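Local coordinates for protein oxidoreductase, FMN-binding (Shewanella oneidensis, PDB 2GQ9) that binds flavin mononucleotide and probably uses it, with NADH or NADPH as redox partner, in oxidation-reduction at carbon-carbon bonds, at residues R27-Q32 and K355-Y360; L101-R106 and Q117-S122; A270-D275 and A299-A304. One frame throughout, in Å; residues are numbered along the deposited sequence.

Contact 1 of 3, residues R27-Q32 and K355-Y360; sequences RSRASQ and KGLTDY. With HBA (p-hydroxybenzaldehyde), chain E.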
loop_
_atom_site.group_PDB
_atom_site.type_symbol
_atom_site.label_atom_id
_atom_site.label_comp_id
_atom_site.label_asym_id
_atom_site.label_seq_id
_atom_site.Cartn_x
_atom_site.Cartn_y
_atom_site.Cartn_z
ATOM N N ARG A 27 -10.266 4.701 -0.409
ATOM C CA ARG A 27 -11.319 5.698 -0.616
ATOM C C ARG A 27 -12.657 5.158 -0.097
ATOM O O ARG A 27 -13.646 5.886 -0.043
ATOM C CB ARG A 27 -11.446 6.056 -2.107
ATOM C CG ARG A 27 -10.162 6.580 -2.753
ATOM C CD ARG A 27 -9.541 7.728 -1.959
ATOM N NE ARG A 27 -10.464 8.853 -1.835
ATOM C CZ ARG A 27 -10.702 9.753 -2.788
ATOM N NH1 ARG A 27 -10.080 9.692 -3.966
ATOM N NH2 ARG A 27 -11.594 10.706 -2.567
ATOM N N SER A 28 -12.673 3.873 0.260
ATOM C CA SER A 28 -13.862 3.208 0.791
ATOM C C SER A 28 -15.129 3.478 -0.018
ATOM O O SER A 28 -16.136 3.957 0.512
ATOM C CB SER A 28 -14.067 3.626 2.252
ATOM O OG SER A 28 -12.961 3.214 3.038
ATOM N N ARG A 29 -15.078 3.146 -1.304
ATOM C CA ARG A 29 -16.205 3.359 -2.212
ATOM C C ARG A 29 -16.756 2.028 -2.735
ATOM O O ARG A 29 -17.605 2.012 -3.629
ATOM C CB ARG A 29 -15.754 4.203 -3.414
ATOM C CG ARG A 29 -15.250 5.629 -3.096
ATOM C CD ARG A 29 -16.358 6.463 -2.477
ATOM N NE ARG A 29 -16.299 7.911 -2.742
ATOM C CZ ARG A 29 -15.451 8.776 -2.184
ATOM N NH1 ARG A 29 -14.529 8.377 -1.315
ATOM N NH2 ARG A 29 -15.572 10.073 -2.445
ATOM N N ALA A 30 -16.270 0.922 -2.182
ATOM C CA ALA A 30 -16.684 -0.413 -2.620
ATOM C C ALA A 30 -18.183 -0.633 -2.492
ATOM O O ALA A 30 -18.797 -0.234 -1.503
ATOM C CB ALA A 30 -15.939 -1.467 -1.831
ATOM N N SER A 31 -18.760 -1.272 -3.504
ATOM C CA SER A 31 -20.186 -1.554 -3.524
ATOM C C SER A 31 -20.614 -2.508 -2.422
ATOM O O SER A 31 -19.901 -3.455 -2.078
ATOM C CB SER A 31 -20.586 -2.142 -4.876
ATOM O OG SER A 31 -20.413 -1.193 -5.908
ATOM N N GLN A 32 -21.798 -2.249 -1.882
ATOM C CA GLN A 32 -22.366 -3.067 -0.827
ATOM C C GLN A 32 -23.631 -3.744 -1.354
ATOM O O GLN A 32 -24.381 -3.157 -2.128
ATOM C CB GLN A 32 -22.695 -2.188 0.377
ATOM C CG GLN A 32 -21.495 -1.410 0.879
ATOM C CD GLN A 32 -20.347 -2.325 1.260
ATOM O OE1 GLN A 32 -19.211 -2.154 0.802
ATOM N NE2 GLN A 32 -20.637 -3.305 2.106
ATOM N N LYS A 355 -18.892 12.209 -5.831
ATOM C CA LYS A 355 -18.469 13.516 -5.337
ATOM C C LYS A 355 -17.210 13.381 -4.496
ATOM O O LYS A 355 -17.186 12.642 -3.513
ATOM C CB LYS A 355 -19.576 14.153 -4.497
ATOM C CG LYS A 355 -20.805 14.546 -5.286
ATOM C CD LYS A 355 -21.868 15.121 -4.359
ATOM C CE LYS A 355 -23.128 15.495 -5.115
ATOM N NZ LYS A 355 -22.854 16.518 -6.159
ATOM N N GLY A 356 -16.168 14.107 -4.887
ATOM C CA GLY A 356 -14.918 14.051 -4.156
ATOM C C GLY A 356 -14.080 12.865 -4.584
ATOM O O GLY A 356 -13.079 12.548 -3.939
ATOM N N LEU A 357 -14.495 12.214 -5.671
ATOM C CA LEU A 357 -13.776 11.055 -6.204
ATOM C C LEU A 357 -13.464 11.239 -7.687
ATOM O O LEU A 357 -12.297 11.284 -8.083
ATOM C CB LEU A 357 -14.597 9.770 -6.042
ATOM C CG LEU A 357 -13.858 8.483 -6.433
ATOM C CD1 LEU A 357 -12.853 8.143 -5.347
ATOM C CD2 LEU A 357 -14.837 7.320 -6.624
ATOM N N THR A 358 -14.510 11.347 -8.500
ATOM C CA THR A 358 -14.340 11.494 -9.945
ATOM C C THR A 358 -14.697 12.864 -10.502
ATOM O O THR A 358 -14.605 13.076 -11.718
ATOM C CB THR A 358 -15.168 10.446 -10.720
ATOM O OG1 THR A 358 -16.553 10.568 -10.365
ATOM C CG2 THR A 358 -14.678 9.032 -10.402
ATOM N N ASP A 359 -15.113 13.796 -9.642
ATOM C CA ASP A 359 -15.459 15.120 -10.136
ATOM C C ASP A 359 -14.426 16.224 -9.925
ATOM O O ASP A 359 -14.753 17.405 -10.018
ATOM C CB ASP A 359 -16.837 15.557 -9.614
ATOM C CG ASP A 359 -16.894 15.645 -8.108
ATOM O OD1 ASP A 359 -15.868 15.382 -7.457
ATOM O OD2 ASP A 359 -17.978 15.987 -7.585
ATOM N N TYR A 360 -13.182 15.847 -9.625
ATOM C CA TYR A 360 -12.113 16.844 -9.536
ATOM C C TYR A 360 -11.748 17.046 -11.007
ATOM O O TYR A 360 -11.338 16.106 -11.685
ATOM C CB TYR A 360 -10.897 16.309 -8.778
ATOM C CG TYR A 360 -11.058 16.304 -7.266
ATOM C CD1 TYR A 360 -11.342 15.128 -6.579
ATOM C CD2 TYR A 360 -10.859 17.474 -6.524
ATOM C CE1 TYR A 360 -11.418 15.109 -5.174
ATOM C CE2 TYR A 360 -10.932 17.468 -5.126
ATOM C CZ TYR A 360 -11.206 16.284 -4.461
ATOM O OH TYR A 360 -11.245 16.266 -3.082
HETATM C "C1'" HBA E . -16.009 6.516 6.382
HETATM O "O1'" HBA E . -16.049 7.623 6.874
HETATM C C1 HBA E . -14.742 5.772 6.328
HETATM C C2 HBA E . -14.696 4.474 5.740
HETATM C C3 HBA E . -13.493 3.759 5.754
HETATM C C4 HBA E . -12.340 4.326 6.349
HETATM C C5 HBA E . -12.334 5.630 6.916
HETATM C C6 HBA E . -13.537 6.333 6.870
HETATM O O4 HBA E . -11.150 3.741 6.094
HETATM O O HOH W 1 -10.436 11.721 -6.021
#

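Contact 2 of 3, residues L101-R106 and Q117-S122; sequences LWHVGR and QPISSS. With HBA (p-hydroxybenzaldehyde), chain D.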
loop_
_atom_site.group_PDB
_atom_site.type_symbol
_atom_site.label_atom_id
_atom_site.label_comp_id
_atom_site.label_asym_id
_atom_site.label_seq_id
_atom_site.Cartn_x
_atom_site.Cartn_y
_atom_site.Cartn_z
ATOM N N LEU A 101 -2.184 -5.795 -1.729
ATOM C CA LEU A 101 -2.782 -6.859 -0.923
ATOM C C LEU A 101 -2.694 -6.456 0.535
ATOM O O LEU A 101 -1.608 -6.228 1.068
ATOM C CB LEU A 101 -2.064 -8.180 -1.172
ATOM C CG LEU A 101 -2.023 -8.590 -2.644
ATOM C CD1 LEU A 101 -1.385 -9.963 -2.744
ATOM C CD2 LEU A 101 -3.432 -8.601 -3.238
ATOM N N TRP A 102 -3.857 -6.404 1.176
ATOM C CA TRP A 102 -3.979 -5.914 2.541
ATOM C C TRP A 102 -4.497 -6.857 3.618
ATOM O O TRP A 102 -5.428 -7.634 3.393
ATOM C CB TRP A 102 -4.920 -4.710 2.471
ATOM C CG TRP A 102 -4.886 -3.705 3.568
ATOM C CD1 TRP A 102 -3.904 -3.513 4.503
ATOM C CD2 TRP A 102 -5.825 -2.639 3.745
ATOM N NE1 TRP A 102 -4.175 -2.383 5.246
ATOM C CE2 TRP A 102 -5.346 -1.830 4.801
ATOM C CE3 TRP A 102 -7.022 -2.288 3.109
ATOM C CZ2 TRP A 102 -6.025 -0.688 5.230
ATOM C CZ3 TRP A 102 -7.697 -1.151 3.535
ATOM C CH2 TRP A 102 -7.196 -0.364 4.584
ATOM N N HIS A 103 -3.875 -6.780 4.791
ATOM C CA HIS A 103 -4.345 -7.499 5.965
ATOM C C HIS A 103 -4.006 -6.539 7.089
ATOM O O HIS A 103 -2.829 -6.282 7.358
ATOM C CB HIS A 103 -3.660 -8.840 6.200
ATOM C CG HIS A 103 -4.370 -9.675 7.220
ATOM N ND1 HIS A 103 -4.670 -9.200 8.479
ATOM C CD2 HIS A 103 -4.904 -10.918 7.151
ATOM C CE1 HIS A 103 -5.362 -10.112 9.139
ATOM N NE2 HIS A 103 -5.519 -11.163 8.355
ATOM N N VAL A 104 -5.041 -5.986 7.714
ATOM C CA VAL A 104 -4.876 -5.001 8.777
ATOM C C VAL A 104 -4.424 -5.534 10.129
ATOM O O VAL A 104 -4.072 -4.752 11.010
ATOM C CB VAL A 104 -6.188 -4.216 9.012
ATOM C CG1 VAL A 104 -6.647 -3.558 7.712
ATOM C CG2 VAL A 104 -7.264 -5.152 9.542
ATOM N N GLY A 105 -4.427 -6.850 10.297
ATOM C CA GLY A 105 -4.024 -7.400 11.577
ATOM C C GLY A 105 -4.905 -6.846 12.685
ATOM O O GLY A 105 -6.127 -6.883 12.588
ATOM N N ARG A 106 -4.283 -6.291 13.719
ATOM C CA ARG A 106 -5.007 -5.759 14.867
ATOM C C ARG A 106 -5.744 -4.444 14.647
ATOM O O ARG A 106 -6.538 -4.032 15.494
ATOM C CB ARG A 106 -4.046 -5.577 16.039
ATOM C CG ARG A 106 -3.054 -4.452 15.820
ATOM C CD ARG A 106 -2.105 -4.322 16.987
ATOM N NE ARG A 106 -1.164 -3.222 16.799
ATOM C CZ ARG A 106 -0.175 -2.941 17.640
ATOM N NH1 ARG A 106 -0.002 -3.683 18.728
ATOM N NH2 ARG A 106 0.643 -1.926 17.391
ATOM N N GLN A 117 -12.509 -12.015 16.198
ATOM C CA GLN A 117 -11.535 -11.243 16.959
ATOM C C GLN A 117 -10.326 -10.977 16.072
ATOM O O GLN A 117 -9.839 -11.875 15.386
ATOM C CB GLN A 117 -11.087 -11.993 18.219
ATOM C CG GLN A 117 -9.881 -11.352 18.900
ATOM C CD GLN A 117 -9.522 -12.002 20.227
ATOM O OE1 GLN A 117 -9.465 -13.227 20.341
ATOM N NE2 GLN A 117 -9.262 -11.178 21.233
ATOM N N PRO A 118 -9.825 -9.735 16.083
ATOM C CA PRO A 118 -8.662 -9.358 15.270
ATOM C C PRO A 118 -7.445 -10.211 15.608
ATOM O O PRO A 118 -7.254 -10.589 16.766
ATOM C CB PRO A 118 -8.445 -7.891 15.638
ATOM C CG PRO A 118 -9.816 -7.424 16.044
ATOM C CD PRO A 118 -10.319 -8.586 16.862
ATOM N N ILE A 119 -6.629 -10.521 14.604
ATOM C CA ILE A 119 -5.423 -11.309 14.828
ATOM C C ILE A 119 -4.196 -10.419 14.672
ATOM O O ILE A 119 -4.243 -9.389 13.995
ATOM C CB ILE A 119 -5.299 -12.481 13.841
ATOM C CG1 ILE A 119 -5.264 -11.955 12.405
ATOM C CG2 ILE A 119 -6.452 -13.464 14.044
ATOM C CD1 ILE A 119 -4.975 -13.027 11.378
ATOM N N SER A 120 -3.097 -10.820 15.297
ATOM C CA SER A 120 -1.867 -10.043 15.231
ATOM C C SER A 120 -0.698 -10.922 15.647
ATOM O O SER A 120 -0.882 -12.096 15.962
ATOM C CB SER A 120 -1.970 -8.831 16.160
ATOM O OG SER A 120 -0.806 -8.024 16.095
ATOM N N SER A 121 0.504 -10.359 15.636
ATOM C CA SER A 121 1.684 -11.115 16.033
ATOM C C SER A 121 1.546 -11.466 17.503
ATOM O O SER A 121 1.948 -12.544 17.939
ATOM C CB SER A 121 2.943 -10.269 15.865
ATOM O OG SER A 121 2.877 -9.133 16.708
ATOM N N SER A 122 0.970 -10.535 18.254
ATOM C CA SER A 122 0.797 -10.686 19.683
ATOM C C SER A 122 -0.601 -10.281 20.140
ATOM O O SER A 122 -1.501 -10.079 19.321
ATOM C CB SER A 122 1.834 -9.824 20.394
ATOM O OG SER A 122 3.124 -10.064 19.855
HETATM C "C1'" HBA D . -6.708 5.146 5.404
HETATM O "O1'" HBA D . -6.705 6.325 5.693
HETATM C C1 HBA D . -5.442 4.404 5.287
HETATM C C2 HBA D . -5.453 3.020 4.936
HETATM C C3 HBA D . -4.242 2.320 4.892
HETATM C C4 HBA D . -3.028 2.984 5.192
HETATM C C5 HBA D . -2.973 4.368 5.514
HETATM C C6 HBA D . -4.186 5.052 5.530
HETATM O O4 HBA D . -1.876 2.359 4.863
HETATM O O HOH W 2 -7.400 -9.333 11.832
#

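Contact 3 of 3, residues A270-D275 and A299-A304; sequences AEVDWD and AGRYNA. With FMN (flavin mononucleotide), chain C; HBA (p-hydroxybenzaldehyde), chain D; SO4 (sulfate ion), chain B.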
loop_
_atom_site.group_PDB
_atom_site.type_symbol
_atom_site.label_atom_id
_atom_site.label_comp_id
_atom_site.label_asym_id
_atom_site.label_seq_id
_atom_site.Cartn_x
_atom_site.Cartn_y
_atom_site.Cartn_z
ATOM N N ALA A 270 6.961 4.262 2.558
ATOM C CA ALA A 270 5.948 5.236 2.952
ATOM C C ALA A 270 6.654 6.125 3.968
ATOM O O ALA A 270 6.843 5.742 5.124
ATOM C CB ALA A 270 4.752 4.538 3.597
ATOM N N GLU A 271 7.047 7.307 3.512
ATOM C CA GLU A 271 7.797 8.269 4.315
ATOM C C GLU A 271 6.953 9.134 5.232
ATOM O O GLU A 271 7.433 9.648 6.248
ATOM C CB GLU A 271 8.573 9.172 3.372
ATOM C CG GLU A 271 10.063 9.149 3.529
ATOM C CD GLU A 271 10.720 10.081 2.541
ATOM O OE1 GLU A 271 10.477 9.906 1.326
ATOM O OE2 GLU A 271 11.466 10.987 2.971
ATOM N N VAL A 272 5.701 9.319 4.852
ATOM C CA VAL A 272 4.789 10.131 5.632
ATOM C C VAL A 272 3.435 9.452 5.649
ATOM O O VAL A 272 3.018 8.848 4.660
ATOM C CB VAL A 272 4.638 11.544 5.014
ATOM C CG1 VAL A 272 3.579 12.345 5.769
ATOM C CG2 VAL A 272 5.979 12.265 5.035
ATOM N N ASP A 273 2.764 9.533 6.789
ATOM C CA ASP A 273 1.435 8.964 6.934
ATOM C C ASP A 273 0.636 10.085 7.579
ATOM O O ASP A 273 0.750 10.327 8.781
ATOM C CB ASP A 273 1.476 7.722 7.827
ATOM C CG ASP A 273 0.277 6.812 7.613
ATOM O OD1 ASP A 273 -0.150 6.661 6.443
ATOM O OD2 ASP A 273 -0.226 6.237 8.603
ATOM N N TRP A 274 -0.146 10.784 6.759
ATOM C CA TRP A 274 -0.944 11.917 7.216
ATOM C C TRP A 274 0.001 13.026 7.662
ATOM O O TRP A 274 0.778 13.535 6.850
ATOM C CB TRP A 274 -1.872 11.491 8.354
ATOM C CG TRP A 274 -2.892 10.512 7.889
ATOM C CD1 TRP A 274 -2.965 9.182 8.201
ATOM C CD2 TRP A 274 -3.957 10.767 6.967
ATOM N NE1 TRP A 274 -4.010 8.594 7.527
ATOM C CE2 TRP A 274 -4.637 9.545 6.761
ATOM C CE3 TRP A 274 -4.405 11.912 6.290
ATOM C CZ2 TRP A 274 -5.739 9.433 5.908
ATOM C CZ3 TRP A 274 -5.503 11.800 5.439
ATOM C CH2 TRP A 274 -6.156 10.569 5.259
ATOM N N ASP A 275 -0.056 13.405 8.937
ATOM C CA ASP A 275 0.835 14.446 9.438
ATOM C C ASP A 275 1.996 13.866 10.249
ATOM O O ASP A 275 2.701 14.580 10.964
ATOM C CB ASP A 275 0.051 15.497 10.244
ATOM C CG ASP A 275 -1.000 14.888 11.155
ATOM O OD1 ASP A 275 -1.664 13.910 10.746
ATOM O OD2 ASP A 275 -1.179 15.408 12.277
ATOM N N ALA A 299 7.178 7.829 -1.110
ATOM C CA ALA A 299 5.985 8.665 -1.127
ATOM C C ALA A 299 5.878 9.362 0.227
ATOM O O ALA A 299 6.230 8.782 1.261
ATOM C CB ALA A 299 4.734 7.833 -1.375
ATOM N N GLY A 300 5.400 10.598 0.213
ATOM C CA GLY A 300 5.237 11.332 1.458
ATOM C C GLY A 300 5.683 12.778 1.357
ATOM O O GLY A 300 6.875 13.074 1.403
ATOM N N ARG A 301 4.709 13.669 1.189
ATOM C CA ARG A 301 4.946 15.099 1.088
ATOM C C ARG A 301 5.891 15.562 -0.014
ATOM O O ARG A 301 6.555 16.586 0.132
ATOM C CB ARG A 301 5.451 15.643 2.431
ATOM C CG ARG A 301 4.439 15.554 3.561
ATOM C CD ARG A 301 3.165 16.313 3.223
ATOM N NE ARG A 301 2.268 16.435 4.372
ATOM C CZ ARG A 301 0.982 16.766 4.285
ATOM N NH1 ARG A 301 0.434 17.002 3.099
ATOM N NH2 ARG A 301 0.243 16.864 5.384
ATOM N N TYR A 302 5.962 14.822 -1.113
ATOM C CA TYR A 302 6.823 15.244 -2.207
ATOM C C TYR A 302 6.127 16.257 -3.110
ATOM O O TYR A 302 4.904 16.221 -3.278
ATOM C CB TYR A 302 7.230 14.038 -3.062
ATOM C CG TYR A 302 8.353 13.217 -2.479
ATOM C CD1 TYR A 302 9.684 13.514 -2.777
ATOM C CD2 TYR A 302 8.086 12.177 -1.591
ATOM C CE1 TYR A 302 10.724 12.804 -2.198
ATOM C CE2 TYR A 302 9.122 11.458 -0.999
ATOM C CZ TYR A 302 10.438 11.782 -1.307
ATOM O OH TYR A 302 11.463 11.107 -0.701
ATOM N N ASN A 303 6.911 17.185 -3.655
ATOM C CA ASN A 303 6.416 18.143 -4.642
ATOM C C ASN A 303 7.320 17.866 -5.857
ATOM O O ASN A 303 8.189 16.985 -5.787
ATOM C CB ASN A 303 6.529 19.613 -4.184
ATOM C CG ASN A 303 7.932 20.017 -3.765
ATOM O OD1 ASN A 303 8.913 19.352 -4.070
ATOM N ND2 ASN A 303 8.025 21.141 -3.067
ATOM N N ALA A 304 7.129 18.590 -6.952
ATOM C CA ALA A 304 7.953 18.340 -8.144
ATOM C C ALA A 304 9.448 18.493 -7.889
ATOM O O ALA A 304 10.252 17.678 -8.337
ATOM C CB ALA A 304 7.531 19.262 -9.269
HETATM N N1 FMN C . -1.153 3.870 2.121
HETATM C C2 FMN C . -1.201 2.473 1.923
HETATM O O2 FMN C . -0.221 1.796 1.972
HETATM N N3 FMN C . -2.489 1.896 1.607
HETATM C C4 FMN C . -3.678 2.562 1.493
HETATM O O4 FMN C . -4.721 1.964 1.319
HETATM C C4A FMN C . -3.658 4.010 1.812
HETATM N N5 FMN C . -4.829 4.707 2.021
HETATM C C5A FMN C . -4.737 6.076 2.069
HETATM C C6 FMN C . -5.991 6.874 2.015
HETATM C C7 FMN C . -5.965 8.323 1.922
HETATM C C7M FMN C . -7.278 9.077 1.756
HETATM C C8 FMN C . -4.674 9.003 1.986
HETATM C C8M FMN C . -4.562 10.550 1.829
HETATM C C9 FMN C . -3.460 8.225 2.091
HETATM C C9A FMN C . -3.467 6.809 2.146
HETATM N N10 FMN C . -2.286 5.953 2.138
HETATM C C10 FMN C . -2.283 4.573 2.072
HETATM C "C1'" FMN C . -0.942 6.638 2.260
HETATM C "C2'" FMN C . -0.480 7.096 0.884
HETATM O "O2'" FMN C . -0.233 6.013 -0.019
HETATM C "C3'" FMN C . 0.771 7.981 0.922
HETATM O "O3'" FMN C . 1.909 7.211 1.353
HETATM C "C4'" FMN C . 0.596 9.179 1.851
HETATM O "O4'" FMN C . -0.641 9.905 1.555
HETATM C "C5'" FMN C . 1.770 10.137 1.818
HETATM O "O5'" FMN C . 1.895 10.787 0.507
HETATM P P FMN C . 1.354 12.249 0.194
HETATM O O1P FMN C . -0.139 12.249 0.230
HETATM O O2P FMN C . 2.007 13.188 1.191
HETATM O O3P FMN C . 1.863 12.525 -1.244
HETATM C "C1'" HBA D . -6.708 5.146 5.404
HETATM O "O1'" HBA D . -6.705 6.325 5.693
HETATM C C1 HBA D . -5.442 4.404 5.287
HETATM C C2 HBA D . -5.453 3.020 4.936
HETATM C C3 HBA D . -4.242 2.320 4.892
HETATM C C4 HBA D . -3.028 2.984 5.192
HETATM C C5 HBA D . -2.973 4.368 5.514
HETATM C C6 HBA D . -4.186 5.052 5.530
HETATM O O4 HBA D . -1.876 2.359 4.863
HETATM S S SO4 B . -3.490 17.395 4.214
HETATM O O1 SO4 B . -2.922 18.185 5.322
HETATM O O2 SO4 B . -2.515 17.327 3.109
HETATM O O3 SO4 B . -3.823 16.028 4.695
HETATM O O4 SO4 B . -4.712 18.060 3.728
#

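Contact 1 of 3, residues R27-Q32 and K355-Y360
R27 and R29 both extend guanidinium groups to the backbone of 355-360, and R27 makes the firmer bond. Its NH2 donates to G356 O at 2.7 Å with an N-H...O angle of 144°; the oxygen lies near the guanidinium plane, although the donor is tilted 23° from the carbonyl plane. The second hydrogen bond, R29 NH2 to K355 O at 3.2 Å, is weak. Arginine suits both positions because one flat group can serve several polar neighbours: R27 also hydrogen-bonds to L349 O, T348 O and the hydroxyl of Y44, while R29 NE holds G353 O. R29 NH1 turns back to its own loop and meets R27 O at 2.9 Å, in the carbonyl plane and on a lone pair.

The fold is the TIM barrel of the NADH:flavin oxidoreductase family. Here the loop after barrel strand 20-22, which carries the flavin-binding T26, is tied to the tail following helix 331-337.

Nonpolar packing centres on L357. With CG anti to the backbone N (chi1 -174°), its CD1 lies over one face of the R27 guanidinium, toward the rim and 3.5 Å from R27 NH1. The same leucine meets a face of R29, where CB comes within 3.7 Å of R29 NH2. Putting a leucine in place of R29 would probably leave K355 O and G353 O without this N-H partner and L357 without the flat surface it packs on. At G356, a CB would press against the carbonyl oxygen of K355, so a residue without a side chain suits this place.

One water also bridges the two segments, accepting from R27 NH1 at 2.9 Å. It lies 2.8 Å from L357 O, one of the acceptors to which it can donate.

Contact 2 of 3, residues L101-R106 and Q117-S122
H103 and I119 make the closest side-chain meeting of the contact, crossing at about a right angle. I119 CD1 approaches the imidazole obliquely, 3.6 Å from H103 NE2. The isoleucine has CG1 in the crowded position between its backbone N and carbonyl carbon (chi1 59°), which brings the long branch to the ring. That ring is held in turn by its own loop: G105 N donates to H103 ND1 at 3.0 Å, in the ring plane, with an angle of 154°. A histidine thus offers an in-plane acceptor at ND1 while its CE1-NE2 end packs against the isoleucine; V159 of helix 153-172 also touches both residues.

The backbones are also close, with I119 O 2.9 Å from G105 C. No direct hydrogen bond joins the two segments; R106 N points its proton to Q190 OE1 instead. Glycine fits at 105 because phi is positive (58°).

The looser side is spanned by a water, which donates to G105 O at 2.9 Å and accepts from I119 N at 3.1 Å. Other contacts are longer: R106 CB lies 3.9 Å from S120 CB, and P118 CB sits 4.1 Å from R106 CA. The end of R106 leads away, its NH1 bonding L124 O, while S120 OG, lying alongside the arginine chain, bonds Q190 OE1.

This is the loop that follows the third barrel strand, 96-102, of a TIM barrel. At its start W102 stacks on H181, which with N184 binds p-hydroxybenzaldehyde, so the excursion begins at the ligand pocket over the flavin.

Contact 3 of 3, residues A270-D275 and A299-A304
V272 packs its CB on the backbone of G300, 3.6 Å from G300 CA. With CG1 anti to the backbone N (chi1 175°), both methyls face the aliphatic part of R301, and V272 CG2 lies 3.9 Å from R301 CG. Only glycine is compatible with this closeness at 300, since a CB would clash with V272 N, a buried amide that has no partner.

Next to it in the chain, E271 N donates to A299 O at 2.8 Å, almost end-on to the carbonyl (176°), a bond that belongs to the parallel pairing of A270 with A299. The E271 side chain crosses that of Y302, whose OH donates to the syn lone pair of E271 OE1 at 2.6 Å. K285 binds both partners, through a salt bridge to E271 OE2 and a hydrogen bond to the tyrosine hydroxyl, and probably stabilises the carboxylate charge.

R301 serves two anions. Its backbone N meets FMN O2P at 2.7 Å, while R301 NH1 bonds sulfate O2 at 3.0 Å; R323 also binds this sulfate, probably a crystallisation ion. W274 turns its edge to the aldehyde, W274 CZ2 lying 3.3 Å from O1' of p-hydroxybenzaldehyde.

Together with G322 N and R323 N, which also hold the flavin, R301 belongs to the phosphate-binding site found after strands seven and eight of many TIM barrels.

In the fold
Following the chain from the N terminus, the loop after strand 20-22 supplies the first half of contact 1, which closes only near the C terminus, 323 residues later, and so encloses nearly the whole barrel. Contact 2 closes a short excursion after strand 96-102. Contact 3 then joins the ends of strands 266-270 and 295-299, with helix 282-291 between them. Contacts 2 and 3 are in series, and both are nested inside contact 1. The three do not touch, their centres being about 22 to 26 Å apart, yet contacts 2 and 3 meet the same p-hydroxybenzaldehyde from different parts of the barrel mouth, while contact 1 ties the tail to the rim.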